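Local coordinates for rhamnosidase B (Bacillus sp., PDB 2OKX), which hydrolyses terminal alpha-L-rhamnose residues from glycosides, as a member of glycoside hydrolase family 78, at residues P142-C146 with H310-S314; V240-V246 with V303-D309; T339-F343 with H361-L367. All blocks are in the same frame, centred on the assembly; numbering follows the deposited sequence.

Contact 1: residues P142-C146 with H310-S314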
ATOM      1  N   PRO A 142       8.504   1.174 -16.251  1.00 22.17           N
ATOM      2  CA  PRO A 142       8.582   2.002 -15.043  1.00 22.05           C
ATOM      3  C   PRO A 142       8.501   1.300 -13.693  1.00 22.87           C
ATOM      4  O   PRO A 142       7.749   0.339 -13.515  1.00 21.77           O
ATOM      5  CB  PRO A 142       7.423   2.989 -15.220  1.00 21.57           C
ATOM      6  CG  PRO A 142       7.231   3.049 -16.702  1.00 20.79           C
ATOM      7  CD  PRO A 142       7.375   1.604 -17.095  1.00 20.80           C
ATOM      8  N   ARG A 143       9.294   1.792 -12.744  1.00 21.28           N
ATOM      9  CA  ARG A 143       9.249   1.276 -11.388  1.00 21.39           C
ATOM     10  C   ARG A 143       7.898   1.838 -10.955  1.00 19.97           C
ATOM     11  O   ARG A 143       7.602   3.009 -11.201  1.00 19.32           O
ATOM     12  CB  ARG A 143      10.379   1.876 -10.543  1.00 21.72           C
ATOM     13  CG  ARG A 143      10.327   1.509  -9.064  1.00 21.93           C
ATOM     14  CD  ARG A 143      10.578   0.027  -8.824  1.00 21.86           C
ATOM     15  NE  ARG A 143      10.229  -0.344  -7.455  1.00 22.73           N
ATOM     16  CZ  ARG A 143      10.941  -0.029  -6.377  1.00 23.02           C
ATOM     17  NH1 ARG A 143      12.069   0.663  -6.489  1.00 24.15           N
ATOM     18  NH2 ARG A 143      10.505  -0.377  -5.173  1.00 22.10           N
ATOM     19  N   MET A 144       7.074   1.010 -10.332  1.00 20.37           N
ATOM     20  CA  MET A 144       5.742   1.440  -9.918  1.00 20.64           C
ATOM     21  C   MET A 144       5.751   2.511  -8.834  1.00 20.61           C
ATOM     22  O   MET A 144       5.103   3.549  -8.971  1.00 21.78           O
ATOM     23  CB  MET A 144       4.945   0.230  -9.443  1.00 20.39           C
ATOM     24  CG  MET A 144       3.456   0.474  -9.271  1.00 19.87           C
ATOM     25  SD  MET A 144       2.631  -1.113  -9.094  1.00 21.49           S
ATOM     26  CE  MET A 144       1.061  -0.618  -8.305  1.00 20.68           C
ATOM     27  N   ALA A 145       6.484   2.253  -7.759  1.00 20.89           N
ATOM     28  CA  ALA A 145       6.570   3.185  -6.643  1.00 21.51           C
ATOM     29  C   ALA A 145       7.716   2.755  -5.745  1.00 21.35           C
ATOM     30  O   ALA A 145       8.194   1.621  -5.842  1.00 21.81           O
ATOM     31  CB  ALA A 145       5.256   3.179  -5.853  1.00 19.74           C
ATOM     32  N   CYS A 146       8.151   3.645  -4.862  1.00 21.77           N
ATOM     33  CA  CYS A 146       9.244   3.292  -3.964  1.00 22.30           C
ATOM     34  C   CYS A 146       8.857   2.088  -3.113  1.00 22.42           C
ATOM     35  O   CYS A 146       9.720   1.324  -2.680  1.00 22.94           O
ATOM     36  CB  CYS A 146       9.616   4.478  -3.062  1.00 23.21           C
ATOM     37  SG  CYS A 146       8.335   5.022  -1.890  1.00 24.72           S
ATOM     38  N   HIS A 310      13.184   8.191  -2.496  1.00 21.57           N
ATOM     39  CA  HIS A 310      12.887   6.925  -1.833  1.00 21.58           C
ATOM     40  C   HIS A 310      12.750   5.818  -2.874  1.00 21.06           C
ATOM     41  O   HIS A 310      12.920   4.635  -2.575  1.00 21.87           O
ATOM     42  CB  HIS A 310      11.586   7.034  -1.031  1.00 21.37           C
ATOM     43  CG  HIS A 310      11.568   6.192   0.207  1.00 22.00           C
ATOM     44  ND1 HIS A 310      12.272   5.010   0.316  1.00 23.68           N
ATOM     45  CD2 HIS A 310      10.929   6.358   1.388  1.00 20.64           C
ATOM     46  CE1 HIS A 310      12.069   4.488   1.512  1.00 22.19           C
ATOM     47  NE2 HIS A 310      11.257   5.285   2.183  1.00 24.12           N
ATOM     48  N   GLY A 311      12.444   6.213  -4.103  1.00 20.94           N
ATOM     49  CA  GLY A 311      12.277   5.240  -5.164  1.00 21.55           C
ATOM     50  C   GLY A 311      11.045   5.562  -5.987  1.00 23.27           C
ATOM     51  O   GLY A 311      10.218   6.389  -5.591  1.00 22.42           O
ATOM     52  N   GLY A 312      10.913   4.906  -7.134  1.00 23.13           N
ATOM     53  CA  GLY A 312       9.778   5.179  -7.997  1.00 24.06           C
ATOM     54  C   GLY A 312      10.269   5.936  -9.215  1.00 23.92           C
ATOM     55  O   GLY A 312      11.409   6.396  -9.242  1.00 24.97           O
ATOM     56  N   SER A 313       9.412   6.086 -10.216  1.00 23.60           N
ATOM     57  CA  SER A 313       9.797   6.769 -11.442  1.00 24.09           C
ATOM     58  C   SER A 313       9.755   8.291 -11.389  1.00 23.97           C
ATOM     59  O   SER A 313       8.888   8.883 -10.745  1.00 23.95           O
ATOM     60  CB  SER A 313       8.907   6.297 -12.598  1.00 22.18           C
ATOM     61  OG  SER A 313       9.033   4.903 -12.801  1.00 22.60           O
ATOM     62  N   SER A 314      10.719   8.909 -12.068  1.00 23.67           N
ATOM     63  CA  SER A 314      10.795  10.361 -12.200  1.00 23.29           C
ATOM     64  C   SER A 314      10.366  10.548 -13.654  1.00 23.38           C
ATOM     65  O   SER A 314      10.679   9.708 -14.500  1.00 24.18           O
ATOM     66  CB  SER A 314      12.229  10.854 -11.983  1.00 24.82           C
ATOM     67  OG  SER A 314      12.644  10.618 -10.642  1.00 27.80           O
TER
HETATM   68  O   HOH W   1      11.428   3.695 -13.338  1.00 23.52           O
HETATM   69  O   HOH W   2       6.580   5.601  -9.894  1.00 24.21           O
HETATM   70  O   HOH W   3       7.025   6.410  -5.203  1.00 23.02           O
HETATM   71  O   HOH W   4      12.361   1.877  -2.186  1.00 27.12           O

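Contact 2: residues V240-V246 with V303-D309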
ATOM      1  N   VAL A 240      17.575   7.451  -0.251  1.00 22.69           N
ATOM      2  CA  VAL A 240      18.951   7.831  -0.551  1.00 23.41           C
ATOM      3  C   VAL A 240      18.868   9.232  -1.121  1.00 23.62           C
ATOM      4  O   VAL A 240      17.812   9.655  -1.591  1.00 25.50           O
ATOM      5  CB  VAL A 240      19.631   6.914  -1.608  1.00 22.70           C
ATOM      6  CG1 VAL A 240      19.627   5.476  -1.139  1.00 24.50           C
ATOM      7  CG2 VAL A 240      18.939   7.052  -2.955  1.00 22.63           C
ATOM      8  N   SER A 241      19.967   9.968  -1.052  1.00 23.35           N
ATOM      9  CA  SER A 241      19.995  11.307  -1.616  1.00 22.66           C
ATOM     10  C   SER A 241      21.158  11.340  -2.591  1.00 23.32           C
ATOM     11  O   SER A 241      22.175  10.678  -2.377  1.00 24.46           O
ATOM     12  CB  SER A 241      20.195  12.356  -0.524  1.00 24.60           C
ATOM     13  OG  SER A 241      19.064  12.426   0.328  1.00 26.22           O
ATOM     14  N   TYR A 242      20.991  12.072  -3.682  1.00 23.01           N
ATOM     15  CA  TYR A 242      22.051  12.192  -4.667  1.00 24.20           C
ATOM     16  C   TYR A 242      22.128  13.614  -5.171  1.00 23.56           C
ATOM     17  O   TYR A 242      21.151  14.361  -5.125  1.00 23.14           O
ATOM     18  CB  TYR A 242      21.846  11.222  -5.844  1.00 23.95           C
ATOM     19  CG  TYR A 242      20.437  11.150  -6.389  1.00 24.30           C
ATOM     20  CD1 TYR A 242      19.606  10.069  -6.083  1.00 25.67           C
ATOM     21  CD2 TYR A 242      19.929  12.163  -7.205  1.00 24.62           C
ATOM     22  CE1 TYR A 242      18.299   9.999  -6.576  1.00 22.73           C
ATOM     23  CE2 TYR A 242      18.626  12.101  -7.700  1.00 24.53           C
ATOM     24  CZ  TYR A 242      17.818  11.016  -7.378  1.00 23.90           C
ATOM     25  OH  TYR A 242      16.526  10.960  -7.857  1.00 25.09           O
ATOM     26  N   CYS A 243      23.311  13.982  -5.645  1.00 24.91           N
ATOM     27  CA  CYS A 243      23.562  15.313  -6.162  1.00 23.63           C
ATOM     28  C   CYS A 243      24.005  15.175  -7.614  1.00 24.23           C
ATOM     29  O   CYS A 243      24.937  14.435  -7.913  1.00 25.24           O
ATOM     30  CB  CYS A 243      24.668  15.977  -5.341  1.00 26.44           C
ATOM     31  SG  CYS A 243      25.116  17.629  -5.892  1.00 28.54           S
ATOM     32  N   GLY A 244      23.333  15.880  -8.514  1.00 24.71           N
ATOM     33  CA  GLY A 244      23.694  15.794  -9.915  1.00 25.19           C
ATOM     34  C   GLY A 244      22.622  16.335 -10.837  1.00 25.71           C
ATOM     35  O   GLY A 244      21.655  16.957 -10.388  1.00 26.32           O
ATOM     36  N   TYR A 245      22.793  16.095 -12.134  1.00 24.83           N
ATOM     37  CA  TYR A 245      21.839  16.572 -13.129  1.00 25.25           C
ATOM     38  C   TYR A 245      21.496  15.508 -14.155  1.00 24.44           C
ATOM     39  O   TYR A 245      22.142  14.465 -14.241  1.00 25.62           O
ATOM     40  CB  TYR A 245      22.406  17.750 -13.930  1.00 25.99           C
ATOM     41  CG  TYR A 245      22.955  18.908 -13.141  1.00 24.83           C
ATOM     42  CD1 TYR A 245      24.228  18.854 -12.576  1.00 25.64           C
ATOM     43  CD2 TYR A 245      22.210  20.075 -12.987  1.00 25.54           C
ATOM     44  CE1 TYR A 245      24.747  19.944 -11.876  1.00 25.46           C
ATOM     45  CE2 TYR A 245      22.717  21.166 -12.291  1.00 26.16           C
ATOM     46  CZ  TYR A 245      23.983  21.093 -11.740  1.00 25.68           C
ATOM     47  OH  TYR A 245      24.472  22.172 -11.044  1.00 25.42           O
ATOM     48  N   VAL A 246      20.461  15.795 -14.931  1.00 25.75           N
ATOM     49  CA  VAL A 246      20.069  14.942 -16.039  1.00 26.04           C
ATOM     50  C   VAL A 246      20.412  15.859 -17.200  1.00 25.57           C
ATOM     51  O   VAL A 246      20.097  17.048 -17.157  1.00 23.33           O
ATOM     52  CB  VAL A 246      18.557  14.650 -16.072  1.00 27.75           C
ATOM     53  CG1 VAL A 246      18.160  14.158 -17.465  1.00 28.19           C
ATOM     54  CG2 VAL A 246      18.213  13.592 -15.039  1.00 27.05           C
ATOM     55  N   VAL A 303      18.900  19.531 -16.146  1.00 24.77           N
ATOM     56  CA  VAL A 303      17.885  19.516 -15.098  1.00 23.30           C
ATOM     57  C   VAL A 303      18.531  19.092 -13.789  1.00 21.34           C
ATOM     58  O   VAL A 303      19.075  17.995 -13.687  1.00 22.81           O
ATOM     59  CB  VAL A 303      16.746  18.522 -15.431  1.00 23.55           C
ATOM     60  CG1 VAL A 303      15.695  18.540 -14.320  1.00 24.36           C
ATOM     61  CG2 VAL A 303      16.111  18.878 -16.774  1.00 19.84           C
ATOM     62  N   ASP A 304      18.490  19.963 -12.791  1.00 22.08           N
ATOM     63  CA  ASP A 304      19.072  19.632 -11.494  1.00 23.50           C
ATOM     64  C   ASP A 304      18.137  18.644 -10.810  1.00 23.27           C
ATOM     65  O   ASP A 304      16.955  18.932 -10.635  1.00 24.21           O
ATOM     66  CB  ASP A 304      19.220  20.890 -10.634  1.00 23.79           C
ATOM     67  CG  ASP A 304      19.932  20.621  -9.317  1.00 21.96           C
ATOM     68  OD1 ASP A 304      20.145  21.582  -8.557  1.00 24.17           O
ATOM     69  OD2 ASP A 304      20.280  19.454  -9.043  1.00 23.54           O
ATOM     70  N   ILE A 305      18.662  17.480 -10.437  1.00 23.72           N
ATOM     71  CA  ILE A 305      17.857  16.454  -9.777  1.00 23.26           C
ATOM     72  C   ILE A 305      18.326  16.178  -8.349  1.00 22.84           C
ATOM     73  O   ILE A 305      17.901  15.201  -7.729  1.00 21.95           O
ATOM     74  CB  ILE A 305      17.883  15.123 -10.564  1.00 22.93           C
ATOM     75  CG1 ILE A 305      19.328  14.647 -10.739  1.00 24.67           C
ATOM     76  CG2 ILE A 305      17.193  15.304 -11.912  1.00 23.55           C
ATOM     77  CD1 ILE A 305      19.460  13.301 -11.433  1.00 22.79           C
ATOM     78  N   THR A 306      19.197  17.044  -7.837  1.00 23.01           N
ATOM     79  CA  THR A 306      19.731  16.906  -6.482  1.00 23.15           C
ATOM     80  C   THR A 306      18.573  16.840  -5.495  1.00 23.12           C
ATOM     81  O   THR A 306      17.797  17.789  -5.379  1.00 21.36           O
ATOM     82  CB  THR A 306      20.629  18.099  -6.126  1.00 23.96           C
ATOM     83  OG1 THR A 306      21.720  18.158  -7.053  1.00 26.39           O
ATOM     84  CG2 THR A 306      21.175  17.958  -4.711  1.00 22.52           C
ATOM     85  N   SER A 307      18.464  15.724  -4.781  1.00 22.78           N
ATOM     86  CA  SER A 307      17.363  15.548  -3.843  1.00 23.24           C
ATOM     87  C   SER A 307      17.396  14.202  -3.138  1.00 23.07           C
ATOM     88  O   SER A 307      18.321  13.410  -3.298  1.00 23.77           O
ATOM     89  CB  SER A 307      16.044  15.629  -4.604  1.00 25.71           C
ATOM     90  OG  SER A 307      15.993  14.587  -5.574  1.00 23.49           O
ATOM     91  N   SER A 308      16.349  13.959  -2.359  1.00 24.30           N
ATOM     92  CA  SER A 308      16.171  12.699  -1.660  1.00 24.52           C
ATOM     93  C   SER A 308      15.231  11.917  -2.571  1.00 22.85           C
ATOM     94  O   SER A 308      14.296  12.486  -3.125  1.00 23.74           O
ATOM     95  CB  SER A 308      15.501  12.926  -0.302  1.00 25.55           C
ATOM     96  OG  SER A 308      15.301  11.691   0.363  1.00 26.48           O
ATOM     97  N   ASP A 309      15.478  10.625  -2.734  1.00 23.02           N
ATOM     98  CA  ASP A 309      14.642   9.798  -3.597  1.00 22.50           C
ATOM     99  C   ASP A 309      14.415   8.453  -2.918  1.00 22.77           C
ATOM    100  O   ASP A 309      15.345   7.659  -2.776  1.00 24.99           O
ATOM    101  CB  ASP A 309      15.339   9.587  -4.950  1.00 22.41           C
ATOM    102  CG  ASP A 309      14.396   9.067  -6.029  1.00 24.94           C
ATOM    103  OD1 ASP A 309      13.352   8.479  -5.688  1.00 25.05           O
ATOM    104  OD2 ASP A 309      14.710   9.235  -7.226  1.00 25.23           O
TER

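Contact 3: residues T339-F343 with H361-L367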
ATOM      1  N   THR A 339      23.466  11.415 -17.215  1.00 26.98           N
ATOM      2  CA  THR A 339      23.391  12.039 -15.907  1.00 27.77           C
ATOM      3  C   THR A 339      24.782  12.538 -15.552  1.00 28.50           C
ATOM      4  O   THR A 339      25.782  11.958 -15.972  1.00 29.87           O
ATOM      5  CB  THR A 339      22.882  11.064 -14.824  1.00 26.60           C
ATOM      6  OG1 THR A 339      23.721   9.905 -14.777  1.00 29.27           O
ATOM      7  CG2 THR A 339      21.453  10.642 -15.132  1.00 24.38           C
ATOM      8  N   ILE A 340      24.835  13.633 -14.804  1.00 28.28           N
ATOM      9  CA  ILE A 340      26.100  14.222 -14.391  1.00 28.10           C
ATOM     10  C   ILE A 340      26.219  14.097 -12.877  1.00 28.45           C
ATOM     11  O   ILE A 340      25.434  14.686 -12.134  1.00 29.30           O
ATOM     12  CB  ILE A 340      26.165  15.705 -14.791  1.00 27.60           C
ATOM     13  CG1 ILE A 340      25.797  15.854 -16.269  1.00 28.54           C
ATOM     14  CG2 ILE A 340      27.570  16.246 -14.544  1.00 29.21           C
ATOM     15  CD1 ILE A 340      25.761  17.287 -16.758  1.00 26.51           C
ATOM     16  N   GLY A 341      27.207  13.326 -12.433  1.00 26.70           N
ATOM     17  CA  GLY A 341      27.417  13.097 -11.016  1.00 27.56           C
ATOM     18  C   GLY A 341      28.023  11.714 -10.865  1.00 28.45           C
ATOM     19  O   GLY A 341      28.639  11.218 -11.809  1.00 30.31           O
ATOM     20  N   THR A 342      27.854  11.070  -9.714  1.00 28.06           N
ATOM     21  CA  THR A 342      27.115  11.606  -8.578  1.00 28.68           C
ATOM     22  C   THR A 342      28.089  12.366  -7.674  1.00 27.40           C
ATOM     23  O   THR A 342      28.956  11.761  -7.050  1.00 27.86           O
ATOM     24  CB  THR A 342      26.469  10.451  -7.795  1.00 28.84           C
ATOM     25  OG1 THR A 342      25.739   9.619  -8.709  1.00 28.57           O
ATOM     26  CG2 THR A 342      25.528  10.980  -6.723  1.00 29.03           C
ATOM     27  N   PHE A 343      27.936  13.685  -7.602  1.00 27.31           N
ATOM     28  CA  PHE A 343      28.831  14.519  -6.809  1.00 29.09           C
ATOM     29  C   PHE A 343      28.903  14.135  -5.337  1.00 30.22           C
ATOM     30  O   PHE A 343      29.969  14.191  -4.731  1.00 31.52           O
ATOM     31  CB  PHE A 343      28.453  15.995  -6.958  1.00 29.27           C
ATOM     32  CG  PHE A 343      28.516  16.488  -8.380  1.00 30.99           C
ATOM     33  CD1 PHE A 343      27.363  16.569  -9.158  1.00 31.02           C
ATOM     34  CD2 PHE A 343      29.737  16.831  -8.955  1.00 30.73           C
ATOM     35  CE1 PHE A 343      27.425  16.984 -10.489  1.00 31.01           C
ATOM     36  CE2 PHE A 343      29.811  17.246 -10.284  1.00 30.96           C
ATOM     37  CZ  PHE A 343      28.652  17.323 -11.053  1.00 32.17           C
ATOM     38  N   HIS A 361      29.665  20.667  -3.671  1.00 36.33           N
ATOM     39  CA  HIS A 361      30.737  20.245  -4.567  1.00 35.37           C
ATOM     40  C   HIS A 361      30.981  21.333  -5.612  1.00 35.38           C
ATOM     41  O   HIS A 361      30.059  21.755  -6.309  1.00 35.79           O
ATOM     42  CB  HIS A 361      30.383  18.925  -5.246  1.00 35.56           C
ATOM     43  CG  HIS A 361      31.536  18.292  -5.958  1.00 35.53           C
ATOM     44  ND1 HIS A 361      32.094  18.833  -7.095  1.00 35.20           N
ATOM     45  CD2 HIS A 361      32.254  17.180  -5.677  1.00 35.89           C
ATOM     46  CE1 HIS A 361      33.106  18.080  -7.486  1.00 36.71           C
ATOM     47  NE2 HIS A 361      33.224  17.070  -6.644  1.00 36.52           N
ATOM     48  N   PRO A 362      32.236  21.799  -5.736  1.00 35.44           N
ATOM     49  CA  PRO A 362      32.618  22.850  -6.689  1.00 34.87           C
ATOM     50  C   PRO A 362      32.146  22.678  -8.132  1.00 34.41           C
ATOM     51  O   PRO A 362      31.712  23.643  -8.765  1.00 33.21           O
ATOM     52  CB  PRO A 362      34.143  22.891  -6.567  1.00 35.45           C
ATOM     53  CG  PRO A 362      34.492  21.490  -6.152  1.00 36.22           C
ATOM     54  CD  PRO A 362      33.433  21.197  -5.120  1.00 34.88           C
ATOM     55  N   ASP A 363      32.231  21.465  -8.660  1.00 33.67           N
ATOM     56  CA  ASP A 363      31.799  21.242 -10.031  1.00 34.29           C
ATOM     57  C   ASP A 363      30.281  21.319 -10.141  1.00 34.01           C
ATOM     58  O   ASP A 363      29.747  21.849 -11.115  1.00 33.97           O
ATOM     59  CB  ASP A 363      32.318  19.898 -10.540  1.00 34.46           C
ATOM     60  CG  ASP A 363      33.829  19.878 -10.674  1.00 36.01           C
ATOM     61  OD1 ASP A 363      34.390  20.890 -11.144  1.00 36.72           O
ATOM     62  OD2 ASP A 363      34.456  18.859 -10.318  1.00 37.39           O
ATOM     63  N   TYR A 364      29.586  20.802  -9.134  1.00 32.93           N
ATOM     64  CA  TYR A 364      28.133  20.847  -9.135  1.00 32.50           C
ATOM     65  C   TYR A 364      27.655  22.296  -9.162  1.00 32.27           C
ATOM     66  O   TYR A 364      26.719  22.634  -9.882  1.00 30.76           O
ATOM     67  CB  TYR A 364      27.579  20.138  -7.893  1.00 32.38           C
ATOM     68  CG  TYR A 364      26.125  20.453  -7.602  1.00 32.16           C
ATOM     69  CD1 TYR A 364      25.766  21.224  -6.493  1.00 31.86           C
ATOM     70  CD2 TYR A 364      25.109  19.995  -8.441  1.00 31.45           C
ATOM     71  CE1 TYR A 364      24.432  21.531  -6.227  1.00 29.87           C
ATOM     72  CE2 TYR A 364      23.772  20.297  -8.186  1.00 31.51           C
ATOM     73  CZ  TYR A 364      23.440  21.065  -7.080  1.00 32.42           C
ATOM     74  OH  TYR A 364      22.120  21.362  -6.828  1.00 30.23           O
ATOM     75  N   ARG A 365      28.320  23.152  -8.391  1.00 32.56           N
ATOM     76  CA  ARG A 365      27.951  24.565  -8.307  1.00 34.58           C
ATOM     77  C   ARG A 365      28.290  25.409  -9.532  1.00 34.37           C
ATOM     78  O   ARG A 365      27.571  26.350  -9.863  1.00 35.84           O
ATOM     79  CB  ARG A 365      28.600  25.199  -7.074  1.00 36.22           C
ATOM     80  CG  ARG A 365      28.047  24.704  -5.750  1.00 39.02           C
ATOM     81  CD  ARG A 365      26.601  25.129  -5.562  1.00 40.70           C
ATOM     82  NE  ARG A 365      26.058  24.654  -4.291  1.00 44.62           N
ATOM     83  CZ  ARG A 365      24.843  24.947  -3.839  1.00 44.87           C
ATOM     84  NH1 ARG A 365      24.035  25.718  -4.554  1.00 45.92           N
ATOM     85  NH2 ARG A 365      24.436  24.473  -2.668  1.00 45.57           N
ATOM     86  N   ALA A 366      29.387  25.082 -10.203  1.00 35.65           N
ATOM     87  CA  ALA A 366      29.808  25.847 -11.373  1.00 36.56           C
ATOM     88  C   ALA A 366      29.220  25.330 -12.679  1.00 36.82           C
ATOM     89  O   ALA A 366      28.830  26.110 -13.546  1.00 35.85           O
ATOM     90  CB  ALA A 366      31.331  25.848 -11.464  1.00 36.46           C
ATOM     91  N   LEU A 367      29.156  24.009 -12.799  1.00 38.56           N
ATOM     92  CA  LEU A 367      28.671  23.335 -13.999  1.00 40.73           C
ATOM     93  C   LEU A 367      27.557  23.976 -14.821  1.00 41.80           C
ATOM     94  O   LEU A 367      27.737  24.236 -16.013  1.00 43.40           O
ATOM     95  CB  LEU A 367      28.282  21.896 -13.658  1.00 40.97           C
ATOM     96  CG  LEU A 367      27.858  20.997 -14.820  1.00 41.82           C
ATOM     97  CD1 LEU A 367      28.757  21.208 -16.021  1.00 42.40           C
ATOM     98  CD2 LEU A 367      27.909  19.552 -14.361  1.00 42.91           C
TER

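Contact 1: residues P142-C146 with H310-S314
Ser313 reaches across to Arg143 with its hydroxyl, OG donating to the backbone O of Arg143 over 2.9 Å, in the carbonyl plane and on a lone pair. Pro142 CB rests 3.5 Å from Ser313 OG. At the other end Cys146 lies against two backbone carbonyls, its CB 3.2 Å from Gly311 O and close to His310 O as well; with chi1 65° setting SG between its own N and carbonyl carbon, the sulfur comes over beside the His310 side chain. Between these ends the chains run nearly antiparallel, and Gly312 CA lies 3.9 Å from the aliphatic CG of Arg143. A beta carbon on Gly311 would come tight against Cys146 CA, and the backbone angles of both glycines would also press one against the preceding carbonyl oxygen. Because only one direct hydrogen bond crosses between the two segments, four waters complete the join: one accepts from Arg143 N and donates to Ser313 OG, one accepts from Ser313 N and lies within bonding distance of Met144 O, one links Cys146 N to Gly311 O, and one donates to both Cys146 O and His310 O. An alanine at Ser313 would lose the hydroxyl that donates to Arg143 O and receives a water proton, and would probably leave that carbonyl without its direct side-chain mate. Further out, the Arg143 guanidinium is positioned by Gln148 O, and His310 meets Trp622 edge-to-face. The contact is loop to loop, between the alpha-L-rhamnosidase N-terminal domain, where 142-146 follows strand 130-133, and domain D2, where the touching residues of 310-314 link strand 297-309 to strand 314-320.

Contact 2: residues V240-V246 with V303-D309
Tyr242 turns its ring across Asp309 and Ile305 on one face of the sheet formed by antiparallel strands 240-252 and 297-309 of domain D2. Its OH donates to Asp309 OD2 over 2.6 Å, on the anti lone pair of the carboxylate, with ring and carboxylate planes 54° apart. The ring is brought back over the partner strand by its first torsion (chi1 45°), which sets CG between the backbone N and carbonyl carbon; Ser307 O then lies over the centre of one ring face. Ile305 crosses the ring at about a right angle, CD1 4.0 Å from Tyr242 CE2, and its other branch meets Val246, CG2 to CG2 at 3.7 Å. The opposite face of the sheet carries Tyr245 and Asp304: CD2 of the tyrosine lies 3.5 Å from Asp304 CA, and its OH bonds to Tyr364 O. Paired backbone bonds join Tyr242 with Ser307 and Val246 with Val303. Between them, around Cys243-Gly244 and Ile305-Thr306, the regular pairing is interrupted, and Thr306 OG1 takes up Gly244 N at 3.2 Å while donating to Asp304 OD2. Asp304 OD2 also accepts from Thr306 N at 2.9 Å, making an Asx turn, and Asp304 OD1 is held by Ser269 and Tyr364. Asp309 OD1 forms a salt bridge with Arg267 and accepts from Gly311 N. Such donors would probably stabilise the negative charges of both buried aspartates, and the chain of bonds from Gly244 N through Thr306 OG1 to Asp304 OD2 bridges the break.

Contact 3: residues T339-F343 with H361-L367
His361 lays its imidazole against Phe343, with Phe343 CD2 over one face of the histidine ring and 3.6 Å from His361 ND1. The two rings are oblique, their planes 53° apart. With CG anti to the backbone N (chi1 -168°), His361 also directs ND1 at the start of helix 362-370, where it accepts from Asp363 N over 3.1 Å, close to the ring plane; this N-cap bond fixes the ring's rotation. Asp363 sets CB 3.7 Å from Phe343 CE2, and its OD2 is hydrogen-bonded to Trp383. Tyr364 follows with a CH-pi contact: its CB stands over the Phe343 ring, 3.9 Å from the centroid and 14° off the normal, while Gly341 CA covers the opposite face. The ring of Tyr364 leads away, its hydroxyl having Asp304 as partner. One helical turn after Asp363, Leu367 brings CD2 to the edge of the Phe343 ring, near its plane, and meets Ile340 tip to tip, Leu367 CD2 to Ile340 CG2 at a tight 3.3 Å. Phe343 is thus held over both faces and at its edge. Together Phe343, His361 and Tyr364 form an aromatic cluster at the capped first turn of a helix, which packs on Ile340 and the turn that follows, Gly341 to Phe343, within domain D2.

In the fold
Contacts 2 and 3 lie in the same domain, D2: their centres are about 10 Å apart, and strands 240-252 and 338-340 are neighbours in one antiparallel sheet. Tyr364 is shared by the two contacts, so helix 362-370 is tied to the strand pair as well as to the turn after strand 338-340. Contact 1 lies about 14 Å from contact 2 and about 24 Å from contact 3, between centres. Along the chain, contact 2 falls within the span bridged by contact 1, and contact 3 follows both. Contact 1 therefore joins the N-terminal domain to D2 just where strand 297-309 of contact 2 ends.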